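Local coordinates for aminoacyl-tRNA synthetase (Cryptosporidium parvum, PDB 5F9Z), which probably charges tRNA with proline at the expense of ATP, as a class II prolyl-tRNA synthetase, and is bound here to halofuginone and an ATP analogue, at residues Arg52-Phe57 with Leu293-Lys298; Glu60-Val65 with Thr277-Val282. One frame throughout, in Å; residues are numbered along the deposited sequence.

Contact 1 of 2, residues Arg52-Phe57 with Leu293-Lys298; sequences RPWSYF and LVLPPK
The indole of W54 meets two leucines with the pyrrole end of its ring: CD1 of L293 lies at the edge, near the ring plane, whereas CD1 of L295 approaches obliquely. The ring is also in a cation-pi contact with K357. This is apolar packing of the first turn of helix 53-71 against the linker that, in this class II prolyl-tRNA synthetase, leads from helix 278-287 of the catalytic core to strand 304-308 of the anticodon-binding domain. No hydrogen bond crosses between the two segments.

The indole reaches the linker because CG of W54 stands anti to the backbone N (chi1 -158°). W54 and L293 run past one another in opposite directions, bringing W54 CD1 to 3.9 Å from L293 CD1. L293 and L295, two residues apart, both direct CB toward the helix, whereas V294 between them packs on L408 of helix 393-417. Away from the indole, L293 also touches I284 and L295 touches M283, both of helix 278-287.

The indole N-H is satisfied outside the two segments: W54 NE1 donates a hydrogen bond to K357 O, next to V356, whose backbone is bonded to that of L293. Indole and linker are thus tied to the same part of the anticodon-binding domain. At the helix start, R52 occupies the N-cap position, and its carbonyl oxygen receives S55 N at 3.0 Å and Y56 N at 2.8 Å. Across the contact, W54 NE1 lies 3.9 Å from L295 CD1 and equally far from CD1 of L293.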
ATOM      1  N   ARG A  52     -11.489 -11.549   0.261  1.00 22.70           N
ATOM      2  CA  ARG A  52     -11.584 -12.786  -0.492  1.00 23.92           C
ATOM      3  C   ARG A  52     -10.197 -13.210  -0.976  1.00 25.58           C
ATOM      4  O   ARG A  52      -9.271 -12.397  -1.017  1.00 25.79           O
ATOM      5  CB  ARG A  52     -12.546 -12.613  -1.664  1.00 24.31           C
ATOM      6  CG  ARG A  52     -13.968 -12.280  -1.238  1.00 24.76           C
ATOM      7  CD  ARG A  52     -14.929 -12.279  -2.416  1.00 23.33           C
ATOM      8  NE  ARG A  52     -15.161 -13.621  -2.940  1.00 24.34           N
ATOM      9  CZ  ARG A  52     -16.042 -13.907  -3.893  1.00 22.47           C
ATOM     10  NH1 ARG A  52     -16.780 -12.943  -4.427  1.00 21.91           N
ATOM     11  NH2 ARG A  52     -16.188 -15.157  -4.312  1.00 22.43           N
ATOM     12  N   PRO A  53     -10.025 -14.490  -1.331  1.00 23.86           N
ATOM     13  CA  PRO A  53      -8.682 -14.980  -1.697  1.00 25.28           C
ATOM     14  C   PRO A  53      -7.981 -14.176  -2.779  1.00 27.24           C
ATOM     15  O   PRO A  53      -6.746 -14.091  -2.764  1.00 29.81           O
ATOM     16  CB  PRO A  53      -8.960 -16.415  -2.161  1.00 26.61           C
ATOM     17  CG  PRO A  53     -10.153 -16.826  -1.380  1.00 25.76           C
ATOM     18  CD  PRO A  53     -11.003 -15.591  -1.252  1.00 24.38           C
ATOM     19  N   TRP A  54      -8.720 -13.580  -3.719  1.00 25.84           N
ATOM     20  CA  TRP A  54      -8.069 -12.851  -4.803  1.00 24.85           C
ATOM     21  C   TRP A  54      -7.348 -11.609  -4.294  1.00 26.75           C
ATOM     22  O   TRP A  54      -6.318 -11.219  -4.857  1.00 28.88           O
ATOM     23  CB  TRP A  54      -9.089 -12.475  -5.876  1.00 24.62           C
ATOM     24  CG  TRP A  54      -8.468 -12.220  -7.213  1.00 22.72           C
ATOM     25  CD1 TRP A  54      -8.228 -11.006  -7.789  1.00 22.42           C
ATOM     26  CD2 TRP A  54      -7.996 -13.206  -8.139  1.00 22.41           C
ATOM     27  NE1 TRP A  54      -7.641 -11.176  -9.021  1.00 21.03           N
ATOM     28  CE2 TRP A  54      -7.487 -12.517  -9.258  1.00 21.78           C
ATOM     29  CE3 TRP A  54      -7.956 -14.604  -8.131  1.00 22.55           C
ATOM     30  CZ2 TRP A  54      -6.945 -13.180 -10.358  1.00 22.36           C
ATOM     31  CZ3 TRP A  54      -7.419 -15.259  -9.225  1.00 22.63           C
ATOM     32  CH2 TRP A  54      -6.920 -14.547 -10.322  1.00 21.83           C
ATOM     33  N   SER A  55      -7.864 -10.977  -3.241  1.00 25.79           N
ATOM     34  CA  SER A  55      -7.174  -9.849  -2.627  1.00 24.65           C
ATOM     35  C   SER A  55      -6.267 -10.287  -1.485  1.00 21.97           C
ATOM     36  O   SER A  55      -5.194  -9.705  -1.292  1.00 20.58           O
ATOM     37  CB  SER A  55      -8.185  -8.818  -2.116  1.00 26.10           C
ATOM     38  OG  SER A  55      -8.973  -9.350  -1.064  1.00 27.46           O
ATOM     39  N   TYR A  56      -6.674 -11.308  -0.725  1.00 21.75           N
ATOM     40  CA  TYR A  56      -5.862 -11.747   0.405  1.00 22.10           C
ATOM     41  C   TYR A  56      -4.551 -12.374  -0.051  1.00 22.10           C
ATOM     42  O   TYR A  56      -3.570 -12.369   0.701  1.00 22.77           O
ATOM     43  CB  TYR A  56      -6.646 -12.729   1.275  1.00 22.65           C
ATOM     44  CG  TYR A  56      -5.949 -13.051   2.575  1.00 22.87           C
ATOM     45  CD1 TYR A  56      -5.868 -12.107   3.592  1.00 23.63           C
ATOM     46  CD2 TYR A  56      -5.365 -14.293   2.785  1.00 22.43           C
ATOM     47  CE1 TYR A  56      -5.228 -12.390   4.782  1.00 23.18           C
ATOM     48  CE2 TYR A  56      -4.724 -14.587   3.975  1.00 23.10           C
ATOM     49  CZ  TYR A  56      -4.658 -13.630   4.968  1.00 22.54           C
ATOM     50  OH  TYR A  56      -4.021 -13.915   6.153  1.00 22.53           O
ATOM     51  N   PHE A  57      -4.515 -12.924  -1.269  1.00 20.80           N
ATOM     52  CA  PHE A  57      -3.251 -13.390  -1.829  1.00 21.31           C
ATOM     53  C   PHE A  57      -2.246 -12.250  -1.929  1.00 22.08           C
ATOM     54  O   PHE A  57      -1.056 -12.434  -1.648  1.00 22.54           O
ATOM     55  CB  PHE A  57      -3.482 -14.019  -3.206  1.00 20.92           C
ATOM     56  CG  PHE A  57      -2.214 -14.418  -3.917  1.00 20.54           C
ATOM     57  CD1 PHE A  57      -1.519 -13.504  -4.700  1.00 19.03           C
ATOM     58  CD2 PHE A  57      -1.722 -15.708  -3.812  1.00 19.61           C
ATOM     59  CE1 PHE A  57      -0.355 -13.868  -5.350  1.00 17.73           C
ATOM     60  CE2 PHE A  57      -0.561 -16.078  -4.465  1.00 18.96           C
ATOM     61  CZ  PHE A  57       0.123 -15.156  -5.235  1.00 18.63           C
ATOM     62  N   LEU A 293      -9.444  -4.786 -12.766  1.00 27.08           N
ATOM     63  CA  LEU A 293      -8.138  -4.798 -12.127  1.00 26.55           C
ATOM     64  C   LEU A 293      -7.017  -4.825 -13.158  1.00 24.86           C
ATOM     65  O   LEU A 293      -7.146  -5.399 -14.242  1.00 24.96           O
ATOM     66  CB  LEU A 293      -7.998  -6.010 -11.207  1.00 27.39           C
ATOM     67  CG  LEU A 293      -8.693  -6.012  -9.849  1.00 27.09           C
ATOM     68  CD1 LEU A 293      -8.476  -7.355  -9.185  1.00 22.29           C
ATOM     69  CD2 LEU A 293      -8.157  -4.893  -8.974  1.00 28.65           C
ATOM     70  N   VAL A 294      -5.908  -4.184 -12.803  1.00 24.41           N
ATOM     71  CA  VAL A 294      -4.628  -4.360 -13.477  1.00 24.89           C
ATOM     72  C   VAL A 294      -3.615  -4.629 -12.375  1.00 26.09           C
ATOM     73  O   VAL A 294      -3.294  -3.730 -11.590  1.00 25.88           O
ATOM     74  CB  VAL A 294      -4.222  -3.142 -14.316  1.00 24.18           C
ATOM     75  CG1 VAL A 294      -2.810  -3.320 -14.847  1.00 22.48           C
ATOM     76  CG2 VAL A 294      -5.200  -2.937 -15.463  1.00 24.67           C
ATOM     77  N   LEU A 295      -3.132  -5.858 -12.301  1.00 26.85           N
ATOM     78  CA  LEU A 295      -2.277  -6.199 -11.181  1.00 26.88           C
ATOM     79  C   LEU A 295      -0.830  -6.345 -11.626  1.00 26.94           C
ATOM     80  O   LEU A 295      -0.567  -6.871 -12.714  1.00 28.11           O
ATOM     81  CB  LEU A 295      -2.739  -7.504 -10.523  1.00 26.37           C
ATOM     82  CG  LEU A 295      -4.181  -7.496 -10.012  1.00 28.26           C
ATOM     83  CD1 LEU A 295      -4.591  -8.874  -9.524  1.00 29.58           C
ATOM     84  CD2 LEU A 295      -4.350  -6.463  -8.909  1.00 28.53           C
ATOM     85  N   PRO A 296       0.121  -5.875 -10.825  1.00 25.93           N
ATOM     86  CA  PRO A 296       1.529  -6.151 -11.106  1.00 25.29           C
ATOM     87  C   PRO A 296       1.787  -7.645 -11.086  1.00 25.70           C
ATOM     88  O   PRO A 296       1.234  -8.365 -10.241  1.00 26.91           O
ATOM     89  CB  PRO A 296       2.266  -5.440  -9.960  1.00 25.77           C
ATOM     90  CG  PRO A 296       1.312  -4.399  -9.482  1.00 25.33           C
ATOM     91  CD  PRO A 296      -0.051  -4.994  -9.658  1.00 25.65           C
ATOM     92  N   PRO A 297       2.606  -8.152 -12.012  1.00 25.15           N
ATOM     93  CA  PRO A 297       2.881  -9.599 -12.037  1.00 23.95           C
ATOM     94  C   PRO A 297       3.445 -10.145 -10.735  1.00 23.28           C
ATOM     95  O   PRO A 297       3.290 -11.344 -10.468  1.00 24.39           O
ATOM     96  CB  PRO A 297       3.889  -9.741 -13.185  1.00 24.26           C
ATOM     97  CG  PRO A 297       3.590  -8.590 -14.080  1.00 26.27           C
ATOM     98  CD  PRO A 297       3.178  -7.459 -13.178  1.00 26.37           C
ATOM     99  N   LYS A 298       4.086  -9.310  -9.914  1.00 22.27           N
ATOM    100  CA  LYS A 298       4.661  -9.786  -8.662  1.00 23.24           C
ATOM    101  C   LYS A 298       3.614 -10.063  -7.591  1.00 22.17           C
ATOM    102  O   LYS A 298       3.922 -10.751  -6.612  1.00 24.69           O
ATOM    103  CB  LYS A 298       5.688  -8.782  -8.133  1.00 24.92           C
ATOM    104  CG  LYS A 298       6.968  -8.728  -8.948  1.00 29.08           C
ATOM    105  CD  LYS A 298       8.028  -7.898  -8.248  1.00 32.57           C
ATOM    106  CE  LYS A 298       9.363  -7.977  -8.969  1.00 35.71           C
ATOM    107  NZ  LYS A 298      10.413  -7.181  -8.274  1.00 38.76           N
TER

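Contact 2 of 2, residues Glu60-Val65 with Thr277-Val282; sequences ETIQSV and TRAIGV. With ANP (phosphoaminophosphonic acid-adenylate ester), chain D.
Between these segments the apolar contact of I62 with A279 and I280 runs through one methyl, CD1 of I62; I58 and W59, earlier in the same helix, also pack on I280. I62 CD1 lies 4.1 Å from I280 CG1 and 4.2 Å from A279 CB. With CG1 anti to the carbonyl carbon (chi1 -68°) and chi2 extended, I62 stretches CD1 toward the facing helix. A279 directs its CB at I62; I280 meets the methyl with the flank of its chain. The backbones stay well apart, the nearest pair being I62 CA and A279 CA at 8.8 Å.

R278, beside A279, turns instead to the ATP analogue. ANP C2' lies over one face of its guanidinium, offset toward the rim, and R278 NH1 approaches ANP O2' to 3.2 Å. The chain bends at chi3 (-69°), and hydrogen bonds from NE to I164 O and from NH1 to Q239 O hold the guanidinium beneath the ribose. Helix 278-287 therefore offers one side to the nucleotide and another to helix 53-71.

L202 of helix 181-202 and L203, just after it, also touch I62, while Y199 of that helix meets A279. R278 and V282 both pack on V238 of strand 236-247.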
ATOM      1  N   GLU A  60      -0.841 -11.607   1.409  1.00 24.88           N
ATOM      2  CA  GLU A  60       0.093 -12.677   1.744  1.00 24.53           C
ATOM      3  C   GLU A  60       1.413 -12.503   1.008  1.00 24.40           C
ATOM      4  O   GLU A  60       2.479 -12.823   1.546  1.00 24.40           O
ATOM      5  CB  GLU A  60      -0.524 -14.038   1.421  1.00 25.22           C
ATOM      6  CG  GLU A  60      -1.637 -14.449   2.361  1.00 26.10           C
ATOM      7  CD  GLU A  60      -2.176 -15.833   2.056  1.00 29.26           C
ATOM      8  OE1 GLU A  60      -2.390 -16.142   0.864  1.00 30.69           O
ATOM      9  OE2 GLU A  60      -2.376 -16.615   3.009  1.00 31.03           O
ATOM     10  N   THR A  61       1.362 -12.000  -0.228  1.00 23.30           N
ATOM     11  CA  THR A  61       2.589 -11.719  -0.965  1.00 22.90           C
ATOM     12  C   THR A  61       3.325 -10.530  -0.357  1.00 23.99           C
ATOM     13  O   THR A  61       4.547 -10.574  -0.172  1.00 26.06           O
ATOM     14  CB  THR A  61       2.271 -11.461  -2.438  1.00 22.81           C
ATOM     15  OG1 THR A  61       1.533 -12.569  -2.967  1.00 24.70           O
ATOM     16  CG2 THR A  61       3.552 -11.284  -3.238  1.00 20.95           C
ATOM     17  N   ILE A  62       2.593  -9.459  -0.043  1.00 23.26           N
ATOM     18  CA  ILE A  62       3.192  -8.323   0.653  1.00 24.07           C
ATOM     19  C   ILE A  62       3.786  -8.770   1.981  1.00 27.22           C
ATOM     20  O   ILE A  62       4.899  -8.372   2.349  1.00 28.95           O
ATOM     21  CB  ILE A  62       2.150  -7.205   0.850  1.00 22.54           C
ATOM     22  CG1 ILE A  62       1.757  -6.588  -0.493  1.00 22.77           C
ATOM     23  CG2 ILE A  62       2.681  -6.136   1.796  1.00 23.32           C
ATOM     24  CD1 ILE A  62       0.641  -5.570  -0.390  1.00 22.42           C
ATOM     25  N   GLN A  63       3.057  -9.613   2.717  1.00 26.65           N
ATOM     26  CA  GLN A  63       3.561 -10.105   3.994  1.00 28.24           C
ATOM     27  C   GLN A  63       4.794 -10.979   3.804  1.00 28.38           C
ATOM     28  O   GLN A  63       5.774 -10.844   4.542  1.00 29.61           O
ATOM     29  CB  GLN A  63       2.464 -10.873   4.730  1.00 29.69           C
ATOM     30  CG  GLN A  63       2.915 -11.493   6.040  1.00 33.06           C
ATOM     31  CD  GLN A  63       1.767 -12.093   6.828  1.00 37.37           C
ATOM     32  OE1 GLN A  63       0.600 -11.921   6.473  1.00 38.10           O
ATOM     33  NE2 GLN A  63       2.093 -12.800   7.905  1.00 38.37           N
ATOM     34  N   SER A  64       4.768 -11.873   2.811  1.00 26.81           N
ATOM     35  CA  SER A  64       5.900 -12.767   2.590  1.00 25.04           C
ATOM     36  C   SER A  64       7.154 -11.995   2.196  1.00 25.09           C
ATOM     37  O   SER A  64       8.248 -12.276   2.698  1.00 24.82           O
ATOM     38  CB  SER A  64       5.551 -13.797   1.516  1.00 25.77           C
ATOM     39  OG  SER A  64       6.703 -14.509   1.102  1.00 28.30           O
ATOM     40  N   VAL A  65       7.014 -11.018   1.298  1.00 23.79           N
ATOM     41  CA  VAL A  65       8.180 -10.285   0.815  1.00 22.21           C
ATOM     42  C   VAL A  65       8.741  -9.386   1.908  1.00 25.11           C
ATOM     43  O   VAL A  65       9.959  -9.321   2.112  1.00 27.89           O
ATOM     44  CB  VAL A  65       7.820  -9.487  -0.451  1.00 20.89           C
ATOM     45  CG1 VAL A  65       8.958  -8.555  -0.839  1.00 21.01           C
ATOM     46  CG2 VAL A  65       7.491 -10.437  -1.597  1.00 19.11           C
ATOM     47  N   THR A 277      -3.081  -3.105   4.971  1.00 21.92           N
ATOM     48  CA  THR A 277      -3.754  -3.516   3.744  1.00 21.45           C
ATOM     49  C   THR A 277      -4.149  -2.339   2.860  1.00 23.06           C
ATOM     50  O   THR A 277      -4.658  -2.567   1.757  1.00 22.61           O
ATOM     51  CB  THR A 277      -4.995  -4.347   4.080  1.00 20.25           C
ATOM     52  OG1 THR A 277      -5.682  -3.752   5.187  1.00 19.07           O
ATOM     53  CG2 THR A 277      -4.599  -5.769   4.436  1.00 17.61           C
ATOM     54  N   ARG A 278      -3.945  -1.100   3.319  1.00 24.46           N
ATOM     55  CA  ARG A 278      -4.138   0.066   2.461  1.00 24.72           C
ATOM     56  C   ARG A 278      -3.290  -0.017   1.198  1.00 25.29           C
ATOM     57  O   ARG A 278      -3.701   0.477   0.140  1.00 25.59           O
ATOM     58  CB  ARG A 278      -3.809   1.339   3.246  1.00 24.96           C
ATOM     59  CG  ARG A 278      -3.622   2.585   2.401  1.00 26.78           C
ATOM     60  CD  ARG A 278      -3.238   3.776   3.259  1.00 28.18           C
ATOM     61  NE  ARG A 278      -4.334   4.211   4.120  1.00 30.65           N
ATOM     62  CZ  ARG A 278      -4.341   5.353   4.799  1.00 32.50           C
ATOM     63  NH1 ARG A 278      -3.308   6.181   4.715  1.00 32.28           N
ATOM     64  NH2 ARG A 278      -5.381   5.671   5.559  1.00 33.45           N
ATOM     65  N   ALA A 279      -2.113  -0.644   1.287  1.00 25.27           N
ATOM     66  CA  ALA A 279      -1.238  -0.773   0.125  1.00 25.10           C
ATOM     67  C   ALA A 279      -1.956  -1.437  -1.041  1.00 24.04           C
ATOM     68  O   ALA A 279      -1.720  -1.089  -2.204  1.00 24.29           O
ATOM     69  CB  ALA A 279       0.014  -1.565   0.500  1.00 25.02           C
ATOM     70  N   ILE A 280      -2.836  -2.396  -0.751  1.00 24.11           N
ATOM     71  CA  ILE A 280      -3.584  -3.064  -1.812  1.00 23.60           C
ATOM     72  C   ILE A 280      -4.509  -2.075  -2.508  1.00 24.71           C
ATOM     73  O   ILE A 280      -4.579  -2.028  -3.742  1.00 27.58           O
ATOM     74  CB  ILE A 280      -4.359  -4.265  -1.244  1.00 21.53           C
ATOM     75  CG1 ILE A 280      -3.404  -5.220  -0.524  1.00 20.35           C
ATOM     76  CG2 ILE A 280      -5.109  -4.988  -2.355  1.00 19.84           C
ATOM     77  CD1 ILE A 280      -4.086  -6.428   0.080  1.00 21.29           C
ATOM     78  N   GLY A 281      -5.224  -1.262  -1.727  1.00 22.59           N
ATOM     79  CA  GLY A 281      -6.138  -0.299  -2.319  1.00 22.82           C
ATOM     80  C   GLY A 281      -5.431   0.745  -3.161  1.00 24.02           C
ATOM     81  O   GLY A 281      -5.893   1.092  -4.251  1.00 24.36           O
ATOM     82  N   VAL A 282      -4.302   1.259  -2.668  1.00 25.29           N
ATOM     83  CA  VAL A 282      -3.528   2.230  -3.439  1.00 25.21           C
ATOM     84  C   VAL A 282      -3.046   1.607  -4.742  1.00 24.85           C
ATOM     85  O   VAL A 282      -3.050   2.253  -5.797  1.00 24.06           O
ATOM     86  CB  VAL A 282      -2.354   2.766  -2.599  1.00 23.11           C
ATOM     87  CG1 VAL A 282      -1.577   3.818  -3.378  1.00 21.19           C
ATOM     88  CG2 VAL A 282      -2.857   3.334  -1.281  1.00 17.44           C
TER
HETATM   89  PG  ANP D 701      -4.510   8.660   9.840  1.00 35.98           P
HETATM   90  O1G ANP D 701      -4.710  10.036  10.391  1.00 36.83           O
HETATM   91  O2G ANP D 701      -4.890   8.657   8.310  1.00 37.53           O
HETATM   92  O3G ANP D 701      -5.445   7.639  10.603  1.00 33.56           O
HETATM   93  PB  ANP D 701      -2.608   7.211  11.322  1.00 33.27           P
HETATM   94  O1B ANP D 701      -1.652   7.909  12.333  1.00 34.34           O
HETATM   95  O2B ANP D 701      -3.894   6.879  12.007  1.00 29.25           O
HETATM   96  N3B ANP D 701      -2.881   8.221  10.009  1.00 34.60           N
HETATM   97  PA  ANP D 701      -0.955   5.043  11.675  1.00 32.60           P
HETATM   98  O1A ANP D 701      -1.529   4.772  13.010  1.00 31.72           O
HETATM   99  O2A ANP D 701       0.382   5.789  11.703  1.00 32.73           O
HETATM  100  O3A ANP D 701      -1.949   5.905  10.784  1.00 33.68           O
HETATM  101  O5' ANP D 701      -0.824   3.657  10.916  1.00 33.97           O
HETATM  102  C5' ANP D 701       0.287   3.375  10.038  1.00 32.38           C
HETATM  103  C4' ANP D 701      -0.193   3.410   8.609  1.00 30.88           C
HETATM  104  O4' ANP D 701      -1.374   2.598   8.486  1.00 30.42           O
HETATM  105  C3' ANP D 701      -0.605   4.783   8.092  1.00 31.00           C
HETATM  106  O3' ANP D 701       0.520   5.479   7.571  1.00 32.89           O
HETATM  107  C2' ANP D 701      -1.615   4.439   6.992  1.00 31.12           C
HETATM  108  O2' ANP D 701      -0.974   4.235   5.739  1.00 31.49           O
HETATM  109  C1' ANP D 701      -2.236   3.128   7.496  1.00 30.23           C
HETATM  110  N9  ANP D 701      -3.565   3.275   8.084  1.00 30.24           N
HETATM  111  C8  ANP D 701      -3.942   4.147   9.072  1.00 30.26           C
HETATM  112  N7  ANP D 701      -5.204   4.053   9.415  1.00 29.98           N
HETATM  113  C5  ANP D 701      -5.690   3.041   8.601  1.00 30.23           C
HETATM  114  C6  ANP D 701      -6.966   2.457   8.475  1.00 31.51           C
HETATM  115  N6  ANP D 701      -8.026   2.823   9.198  1.00 30.98           N
HETATM  116  N1  ANP D 701      -7.115   1.466   7.565  1.00 31.78           N
HETATM  117  C2  ANP D 701      -6.057   1.096   6.838  1.00 30.35           C
HETATM  118  N3  ANP D 701      -4.810   1.574   6.870  1.00 30.02           N
HETATM  119  C4  ANP D 701      -4.692   2.550   7.778  1.00 30.17           C

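Overall arrangement
Going from the N terminus, helix 53-71 is the first element to enter either contact and supplies one side of both, its opening turn to contact 1 and a later turn to contact 2. The chain then passes through most of the strands and helices of the class II core before helix 278-287 returns to residues 60-65, closing the inner loop. After that helix, the linker at 293-298 comes back to residues 52-57 and closes the outer one, so the contacts nest without crossing. Their centres are 9 Å apart, and they touch where K298 O meets T61 CG2 and S55 O meets I280 CD1. Together they tie the nucleotide-binding core, through helix 53-71, to the linker entering the anticodon-binding domain.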